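Local coordinates for Lin1944 protein (Listeria innocua, PDB 3D7L) that is of unknown function but has the Rossmann-type fold of the short-chain dehydrogenase/reductase family and is probably an oxidoreductase, at residues D[101-115]-D[146-158]. Sequence-based numbering, arbitrary orientation.
Sequences IDSLNDKGSFTLTTG and MPRGIRINTVSPN
Strands 108-113 and 151-157 run side by side as parallel neighbours, their axes 17° apart, with S109 to T113 paired in order with R151 to V155 and a ladder of backbone hydrogen bonds from R151 N to G108 O through to T114 N to V155 O. Ahead of the ladder, K107 N bonds R148 O, joining the two turns that lead into the strands. There R148 reaches back across the corner at D106 and K107 to the short strand 104-105. Its guanidinium grips L104 O end-on, NH2 at 2.9 Å and NH1 at 3.0 Å, while NH2 also forms a salt bridge to D106 OD2 at 2.7 Å. All three bonds lie close to the guanidinium plane, although the carboxylate is turned 43° from it; a bend at chi3 (-73°) swings the group over I150 CD1, which packs on one face. L104 O has a third donor in K58 NZ, and a water links R148 NH1 to D102 OD1.

On one side of the sheet, F110 takes L104 CD1 on a ring face, 3.6 Å above the plane, and the selenium of selenomethionine M146 at its edge, a Met-aromatic contact; F110 CB meets I152 CG1 at 3.8 Å. On the other, R151 lays its guanidinium over S109 CB, and two waters tie NE and NH2 to K107 O, while NH1 bonds the carbonyls of S189 and Q194. Farther along, T111 CG2 touches V155 CG2 at 3.8 Å.

The pair belongs to a right-handed beta-alpha-beta crossover of the Rossmann-type sheet: helix 126-142 connects the strands and covers L112 and T154, helix 179-191 packs on T111 and V155, and strands 59-64 and 198-201 flank the pair.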
ATOM      1  N   ILE D 101      15.656  -5.694  10.980  1.00 29.16           N
ATOM      2  CA  ILE D 101      16.696  -6.363  10.169  1.00 30.65           C
ATOM      3  C   ILE D 101      17.933  -6.714  11.004  1.00 30.91           C
ATOM      4  O   ILE D 101      18.514  -7.801  10.865  1.00 30.13           O
ATOM      5  CB  ILE D 101      17.078  -5.537   8.896  1.00 30.97           C
ATOM      6  CG1 ILE D 101      15.866  -5.349   7.978  1.00 30.16           C
ATOM      7  CG2 ILE D 101      18.196  -6.219   8.105  1.00 31.51           C
ATOM      8  CD1 ILE D 101      16.021  -4.212   6.947  1.00 31.17           C
ATOM      9  N   ASP D 102      18.290  -5.803  11.907  1.00 31.91           N
ATOM     10  CA  ASP D 102      19.454  -5.951  12.764  1.00 33.14           C
ATOM     11  C   ASP D 102      19.249  -7.042  13.826  1.00 32.84           C
ATOM     12  O   ASP D 102      20.213  -7.522  14.420  1.00 33.21           O
ATOM     13  CB  ASP D 102      19.831  -4.601  13.409  1.00 34.33           C
ATOM     14  CG  ASP D 102      20.759  -3.755  12.523  1.00 37.57           C
ATOM     15  OD1 ASP D 102      21.475  -4.332  11.674  1.00 42.62           O
ATOM     16  OD2 ASP D 102      20.804  -2.509  12.684  1.00 41.48           O
ATOM     17  N   SER D 103      17.997  -7.454  14.026  1.00 32.16           N
ATOM     18  CA  SER D 103      17.676  -8.538  14.942  1.00 31.54           C
ATOM     19  C   SER D 103      17.645  -9.911  14.294  1.00 31.28           C
ATOM     20  O   SER D 103      17.450 -10.899  14.988  1.00 30.88           O
ATOM     21  CB  SER D 103      16.335  -8.286  15.627  1.00 31.29           C
ATOM     22  OG  SER D 103      16.462  -7.210  16.534  1.00 31.76           O
ATOM     23  N   LEU D 104      17.815  -9.981  12.975  1.00 30.10           N
ATOM     24  CA  LEU D 104      17.778 -11.278  12.325  1.00 29.62           C
ATOM     25  C   LEU D 104      19.151 -11.873  12.144  1.00 29.68           C
ATOM     26  O   LEU D 104      20.100 -11.183  11.745  1.00 29.23           O
ATOM     27  CB  LEU D 104      17.072 -11.221  10.969  1.00 29.65           C
ATOM     28  CG  LEU D 104      15.548 -11.261  10.959  1.00 28.48           C
ATOM     29  CD1 LEU D 104      15.128 -11.242   9.525  1.00 22.72           C
ATOM     30  CD2 LEU D 104      14.998 -12.524  11.685  1.00 26.82           C
ATOM     31  N   ASN D 105      19.239 -13.165  12.442  1.00 29.30           N
ATOM     32  CA  ASN D 105      20.419 -13.932  12.132  1.00 29.25           C
ATOM     33  C   ASN D 105      20.605 -14.039  10.606  1.00 29.54           C
ATOM     34  O   ASN D 105      19.657 -13.849   9.828  1.00 28.20           O
ATOM     35  CB  ASN D 105      20.330 -15.316  12.783  1.00 28.86           C
ATOM     36  CG  ASN D 105      20.587 -15.283  14.294  1.00 30.58           C
ATOM     37  OD1 ASN D 105      21.413 -14.507  14.792  1.00 30.11           O
ATOM     38  ND2 ASN D 105      19.890 -16.148  15.023  1.00 32.41           N
ATOM     39  N   ASP D 106      21.835 -14.334  10.183  1.00 29.96           N
ATOM     40  CA  ASP D 106      22.138 -14.551   8.778  1.00 30.24           C
ATOM     41  C   ASP D 106      21.183 -15.599   8.198  1.00 30.29           C
ATOM     42  O   ASP D 106      20.923 -16.600   8.840  1.00 30.37           O
ATOM     43  CB  ASP D 106      23.591 -15.008   8.630  1.00 30.66           C
ATOM     44  CG  ASP D 106      24.606 -13.891   8.942  1.00 31.68           C
ATOM     45  OD1 ASP D 106      25.813 -14.186   8.972  1.00 35.78           O
ATOM     46  OD2 ASP D 106      24.220 -12.725   9.162  1.00 32.92           O
ATOM     47  N   LYS D 107      20.639 -15.345   7.007  1.00 29.62           N
ATOM     48  CA  LYS D 107      19.700 -16.271   6.347  1.00 29.68           C
ATOM     49  C   LYS D 107      18.330 -16.344   7.037  1.00 28.34           C
ATOM     50  O   LYS D 107      17.553 -17.250   6.763  1.00 28.38           O
ATOM     51  CB  LYS D 107      20.293 -17.693   6.238  1.00 30.39           C
ATOM     52  CG  LYS D 107      21.763 -17.782   5.784  1.00 34.18           C
ATOM     53  CD  LYS D 107      21.933 -18.460   4.437  1.00 39.48           C
ATOM     54  CE  LYS D 107      21.839 -17.432   3.295  1.00 42.60           C
ATOM     55  NZ  LYS D 107      21.248 -18.001   2.036  1.00 42.99           N
ATOM     56  N   GLY D 108      18.052 -15.407   7.942  1.00 27.45           N
ATOM     57  CA  GLY D 108      16.765 -15.314   8.632  1.00 26.76           C
ATOM     58  C   GLY D 108      15.690 -14.831   7.667  1.00 26.77           C
ATOM     59  O   GLY D 108      15.973 -14.617   6.483  1.00 27.37           O
ATOM     60  N   SER D 109      14.458 -14.680   8.150  1.00 26.52           N
ATOM     61  CA  SER D 109      13.345 -14.221   7.298  1.00 26.68           C
ATOM     62  C   SER D 109      12.344 -13.353   8.042  1.00 26.61           C
ATOM     63  O   SER D 109      12.220 -13.476   9.260  1.00 26.35           O
ATOM     64  CB  SER D 109      12.588 -15.419   6.710  1.00 26.28           C
ATOM     65  OG  SER D 109      11.855 -16.093   7.718  1.00 26.95           O
ATOM     66  N   PHE D 110      11.630 -12.492   7.291  1.00 26.86           N
ATOM     67  CA  PHE D 110      10.409 -11.817   7.749  1.00 26.26           C
ATOM     68  C   PHE D 110       9.188 -12.458   7.078  1.00 26.10           C
ATOM     69  O   PHE D 110       9.237 -12.778   5.899  1.00 27.34           O
ATOM     70  CB  PHE D 110      10.403 -10.334   7.347  1.00 26.37           C
ATOM     71  CG  PHE D 110      11.393  -9.488   8.069  1.00 26.77           C
ATOM     72  CD1 PHE D 110      11.112  -8.987   9.333  1.00 25.45           C
ATOM     73  CD2 PHE D 110      12.608  -9.155   7.471  1.00 27.00           C
ATOM     74  CE1 PHE D 110      12.025  -8.185  10.012  1.00 23.82           C
ATOM     75  CE2 PHE D 110      13.531  -8.340   8.157  1.00 26.23           C
ATOM     76  CZ  PHE D 110      13.220  -7.852   9.410  1.00 26.28           C
ATOM     77  N   THR D 111       8.088 -12.625   7.811  1.00 25.40           N
ATOM     78  CA  THR D 111       6.810 -12.984   7.180  1.00 24.87           C
ATOM     79  C   THR D 111       5.740 -12.001   7.643  1.00 25.77           C
ATOM     80  O   THR D 111       5.542 -11.833   8.843  1.00 26.83           O
ATOM     81  CB  THR D 111       6.373 -14.396   7.493  1.00 23.89           C
ATOM     82  OG1 THR D 111       7.463 -15.280   7.268  1.00 23.69           O
ATOM     83  CG2 THR D 111       5.186 -14.813   6.639  1.00 22.96           C
ATOM     84  N   LEU D 112       5.053 -11.362   6.691  1.00 26.64           N
ATOM     85  CA  LEU D 112       4.053 -10.329   7.024  1.00 27.88           C
ATOM     86  C   LEU D 112       2.651 -10.760   6.607  1.00 27.93           C
ATOM     87  O   LEU D 112       2.513 -11.577   5.711  1.00 27.64           O
ATOM     88  CB  LEU D 112       4.431  -9.013   6.345  1.00 26.58           C
ATOM     89  CG  LEU D 112       5.335  -7.984   7.033  1.00 30.34           C
ATOM     90  CD1 LEU D 112       6.300  -8.510   8.135  1.00 28.79           C
ATOM     91  CD2 LEU D 112       6.066  -7.081   5.984  1.00 30.09           C
ATOM     92  N   THR D 113       1.604 -10.223   7.228  1.00 28.52           N
ATOM     93  CA  THR D 113       0.245 -10.681   6.856  1.00 29.09           C
ATOM     94  C   THR D 113      -0.479  -9.645   6.005  1.00 29.56           C
ATOM     95  O   THR D 113      -0.446  -8.469   6.320  1.00 28.86           O
ATOM     96  CB  THR D 113      -0.626 -11.047   8.090  1.00 29.65           C
ATOM     97  OG1 THR D 113       0.031 -12.066   8.859  1.00 31.59           O
ATOM     98  CG2 THR D 113      -2.003 -11.554   7.658  1.00 28.90           C
ATOM     99  N   THR D 114      -1.106 -10.089   4.908  1.00 29.70           N
ATOM    100  CA  THR D 114      -1.911  -9.199   4.078  1.00 29.88           C
ATOM    101  C   THR D 114      -3.398  -9.649   4.153  1.00 30.01           C
ATOM    102  O   THR D 114      -3.974  -9.680   5.247  1.00 29.90           O
ATOM    103  CB  THR D 114      -1.356  -9.138   2.627  1.00 30.18           C
ATOM    104  OG1 THR D 114      -1.203 -10.467   2.130  1.00 31.44           O
ATOM    105  CG2 THR D 114       0.029  -8.466   2.572  1.00 29.47           C
ATOM    106  N   GLY D 115      -4.009 -10.010   3.022  1.00 29.88           N
ATOM    107  CA  GLY D 115      -5.401 -10.443   3.018  1.00 29.88           C
ATOM    108  C   GLY D 115      -6.091 -10.323   1.669  1.00 31.07           C
ATOM    109  O   GLY D 115      -5.752  -9.451   0.846  1.00 31.14           O
HETATM  110  N   MSE D 146      17.714  -7.129   0.864  1.00 27.37           N
HETATM  111  CA  MSE D 146      17.992  -7.713   2.184  1.00 27.79           C
HETATM  112  C   MSE D 146      19.454  -8.076   2.325  1.00 26.99           C
HETATM  113  O   MSE D 146      20.039  -8.619   1.395  1.00 27.23           O
HETATM  114  CB  MSE D 146      17.075  -8.902   2.473  1.00 27.31           C
HETATM  115  CG  MSE D 146      15.631  -8.455   2.754  1.00 29.58           C
HETATM  116 SE   MSE D 146      15.446  -7.605   4.545  0.60 31.05          SE
HETATM  117  CE  MSE D 146      13.673  -6.857   4.388  1.00 30.60           C
ATOM    118  N   PRO D 147      20.066  -7.721   3.468  1.00 27.13           N
ATOM    119  CA  PRO D 147      21.462  -8.109   3.703  1.00 27.26           C
ATOM    120  C   PRO D 147      21.556  -9.514   4.276  1.00 27.69           C
ATOM    121  O   PRO D 147      20.545 -10.033   4.762  1.00 27.11           O
ATOM    122  CB  PRO D 147      21.940  -7.096   4.746  1.00 27.10           C
ATOM    123  CG  PRO D 147      20.686  -6.696   5.507  1.00 27.41           C
ATOM    124  CD  PRO D 147      19.499  -6.940   4.593  1.00 27.25           C
ATOM    125  N   ARG D 148      22.751 -10.121   4.184  1.00 27.78           N
ATOM    126  CA  ARG D 148      23.070 -11.377   4.890  1.00 28.21           C
ATOM    127  C   ARG D 148      22.119 -12.583   4.619  1.00 27.90           C
ATOM    128  O   ARG D 148      21.936 -13.468   5.466  1.00 27.49           O
ATOM    129  CB  ARG D 148      23.218 -11.099   6.394  1.00 28.43           C
ATOM    130  CG  ARG D 148      24.208  -9.970   6.724  1.00 27.56           C
ATOM    131  CD  ARG D 148      24.293  -9.700   8.221  1.00 28.40           C
ATOM    132  NE  ARG D 148      23.122  -9.019   8.808  1.00 26.98           N
ATOM    133  CZ  ARG D 148      22.190  -9.632   9.539  1.00 26.33           C
ATOM    134  NH1 ARG D 148      21.192  -8.926  10.062  1.00 23.87           N
ATOM    135  NH2 ARG D 148      22.257 -10.960   9.763  1.00 25.73           N
ATOM    136  N   GLY D 149      21.552 -12.611   3.420  1.00 28.09           N
ATOM    137  CA  GLY D 149      20.734 -13.740   2.926  1.00 28.26           C
ATOM    138  C   GLY D 149      19.322 -13.778   3.491  1.00 28.01           C
ATOM    139  O   GLY D 149      18.606 -14.771   3.343  1.00 28.41           O
ATOM    140  N   ILE D 150      18.921 -12.685   4.119  1.00 27.62           N
ATOM    141  CA  ILE D 150      17.625 -12.584   4.752  1.00 28.24           C
ATOM    142  C   ILE D 150      16.496 -12.604   3.720  1.00 28.23           C
ATOM    143  O   ILE D 150      16.617 -12.006   2.648  1.00 28.89           O
ATOM    144  CB  ILE D 150      17.555 -11.339   5.643  1.00 27.94           C
ATOM    145  CG1 ILE D 150      18.368 -11.570   6.940  1.00 27.85           C
ATOM    146  CG2 ILE D 150      16.118 -11.002   5.979  1.00 29.44           C
ATOM    147  CD1 ILE D 150      18.928 -10.296   7.591  1.00 24.22           C
ATOM    148  N   ARG D 151      15.417 -13.325   4.033  1.00 27.75           N
ATOM    149  CA  ARG D 151      14.262 -13.440   3.120  1.00 26.72           C
ATOM    150  C   ARG D 151      13.045 -12.723   3.673  1.00 26.70           C
ATOM    151  O   ARG D 151      12.941 -12.492   4.891  1.00 26.19           O
ATOM    152  CB  ARG D 151      13.936 -14.912   2.830  1.00 26.56           C
ATOM    153  CG  ARG D 151      15.161 -15.746   2.360  1.00 24.49           C
ATOM    154  CD  ARG D 151      14.812 -17.247   2.191  1.00 25.49           C
ATOM    155  NE  ARG D 151      14.558 -17.851   3.486  1.00 24.44           N
ATOM    156  CZ  ARG D 151      13.358 -18.157   3.990  1.00 26.05           C
ATOM    157  NH1 ARG D 151      12.244 -17.981   3.297  1.00 26.18           N
ATOM    158  NH2 ARG D 151      13.285 -18.690   5.193  1.00 25.47           N
ATOM    159  N   ILE D 152      12.129 -12.344   2.781  1.00 26.94           N
ATOM    160  CA  ILE D 152      10.876 -11.712   3.214  1.00 26.51           C
ATOM    161  C   ILE D 152       9.721 -12.095   2.286  1.00 26.86           C
ATOM    162  O   ILE D 152       9.795 -11.900   1.063  1.00 26.59           O
ATOM    163  CB  ILE D 152      11.012 -10.146   3.361  1.00 26.87           C
ATOM    164  CG1 ILE D 152       9.652  -9.506   3.693  1.00 25.39           C
ATOM    165  CG2 ILE D 152      11.591  -9.505   2.051  1.00 27.33           C
ATOM    166  CD1 ILE D 152       9.769  -8.095   4.277  1.00 24.68           C
ATOM    167  N   ASN D 153       8.663 -12.644   2.879  1.00 26.71           N
ATOM    168  CA  ASN D 153       7.458 -13.013   2.127  1.00 27.10           C
ATOM    169  C   ASN D 153       6.198 -12.489   2.816  1.00 25.92           C
ATOM    170  O   ASN D 153       6.257 -12.063   3.958  1.00 26.20           O
ATOM    171  CB  ASN D 153       7.328 -14.542   2.006  1.00 26.30           C
ATOM    172  CG  ASN D 153       8.525 -15.187   1.342  1.00 28.53           C
ATOM    173  OD1 ASN D 153       8.802 -14.932   0.167  1.00 28.41           O
ATOM    174  ND2 ASN D 153       9.225 -16.058   2.080  1.00 29.28           N
ATOM    175  N   THR D 154       5.064 -12.544   2.128  1.00 25.53           N
ATOM    176  CA  THR D 154       3.800 -12.214   2.764  1.00 26.16           C
ATOM    177  C   THR D 154       2.834 -13.386   2.631  1.00 25.99           C
ATOM    178  O   THR D 154       2.931 -14.183   1.688  1.00 26.64           O
ATOM    179  CB  THR D 154       3.138 -10.923   2.203  1.00 25.12           C
ATOM    180  OG1 THR D 154       2.981 -11.022   0.792  1.00 28.27           O
ATOM    181  CG2 THR D 154       3.973  -9.713   2.528  1.00 27.27           C
ATOM    182  N   VAL D 155       1.927 -13.497   3.587  1.00 25.82           N
ATOM    183  CA  VAL D 155       0.859 -14.487   3.535  1.00 27.06           C
ATOM    184  C   VAL D 155      -0.464 -13.721   3.445  1.00 27.19           C
ATOM    185  O   VAL D 155      -0.702 -12.792   4.225  1.00 28.19           O
ATOM    186  CB  VAL D 155       0.917 -15.457   4.722  1.00 26.78           C
ATOM    187  CG1 VAL D 155      -0.324 -16.404   4.733  1.00 26.00           C
ATOM    188  CG2 VAL D 155       2.236 -16.265   4.682  1.00 23.74           C
ATOM    189  N   SER D 156      -1.282 -14.076   2.461  1.00 27.22           N
ATOM    190  CA  SER D 156      -2.560 -13.378   2.214  1.00 28.02           C
ATOM    191  C   SER D 156      -3.726 -14.346   2.397  1.00 28.15           C
ATOM    192  O   SER D 156      -4.010 -15.179   1.534  1.00 27.35           O
ATOM    193  CB  SER D 156      -2.603 -12.756   0.833  1.00 27.86           C
ATOM    194  OG  SER D 156      -3.809 -12.012   0.679  1.00 29.43           O
ATOM    195  N   PRO D 157      -4.383 -14.268   3.555  1.00 29.08           N
ATOM    196  CA  PRO D 157      -5.479 -15.193   3.780  1.00 29.20           C
ATOM    197  C   PRO D 157      -6.827 -14.687   3.301  1.00 29.20           C
ATOM    198  O   PRO D 157      -7.081 -13.473   3.250  1.00 28.81           O
ATOM    199  CB  PRO D 157      -5.511 -15.332   5.314  1.00 29.45           C
ATOM    200  CG  PRO D 157      -4.513 -14.293   5.849  1.00 29.75           C
ATOM    201  CD  PRO D 157      -4.134 -13.417   4.728  1.00 29.05           C
ATOM    202  N   ASN D 158      -7.685 -15.648   2.984  1.00 28.86           N
ATOM    203  CA  ASN D 158      -9.116 -15.412   2.836  1.00 29.35           C
ATOM    204  C   ASN D 158      -9.700 -15.294   4.238  1.00 29.85           C
ATOM    205  O   ASN D 158      -8.994 -15.513   5.248  1.00 29.90           O
ATOM    206  CB  ASN D 158      -9.730 -16.608   2.098  1.00 28.77           C
ATOM    207  CG  ASN D 158     -11.049 -16.296   1.438  1.00 28.97           C
ATOM    208  OD1 ASN D 158     -11.739 -15.335   1.803  1.00 28.10           O
ATOM    209  ND2 ASN D 158     -11.413 -17.111   0.428  1.00 26.92           N
TER
HETATM  210  O   HOH W   1      21.702  -6.139   9.478  1.00 33.45           O
HETATM  211  O   HOH W   2      17.141 -18.495   4.298  1.00 31.84           O
HETATM  212  O   HOH W   3      15.475 -18.728   6.971  1.00 32.39           O
HETATM  213  O   HOH W   4      18.743 -17.419   2.376  1.00 38.79           O
HETATM  214  O   HOH W   5       0.543 -10.468  -0.025  1.00 19.28           O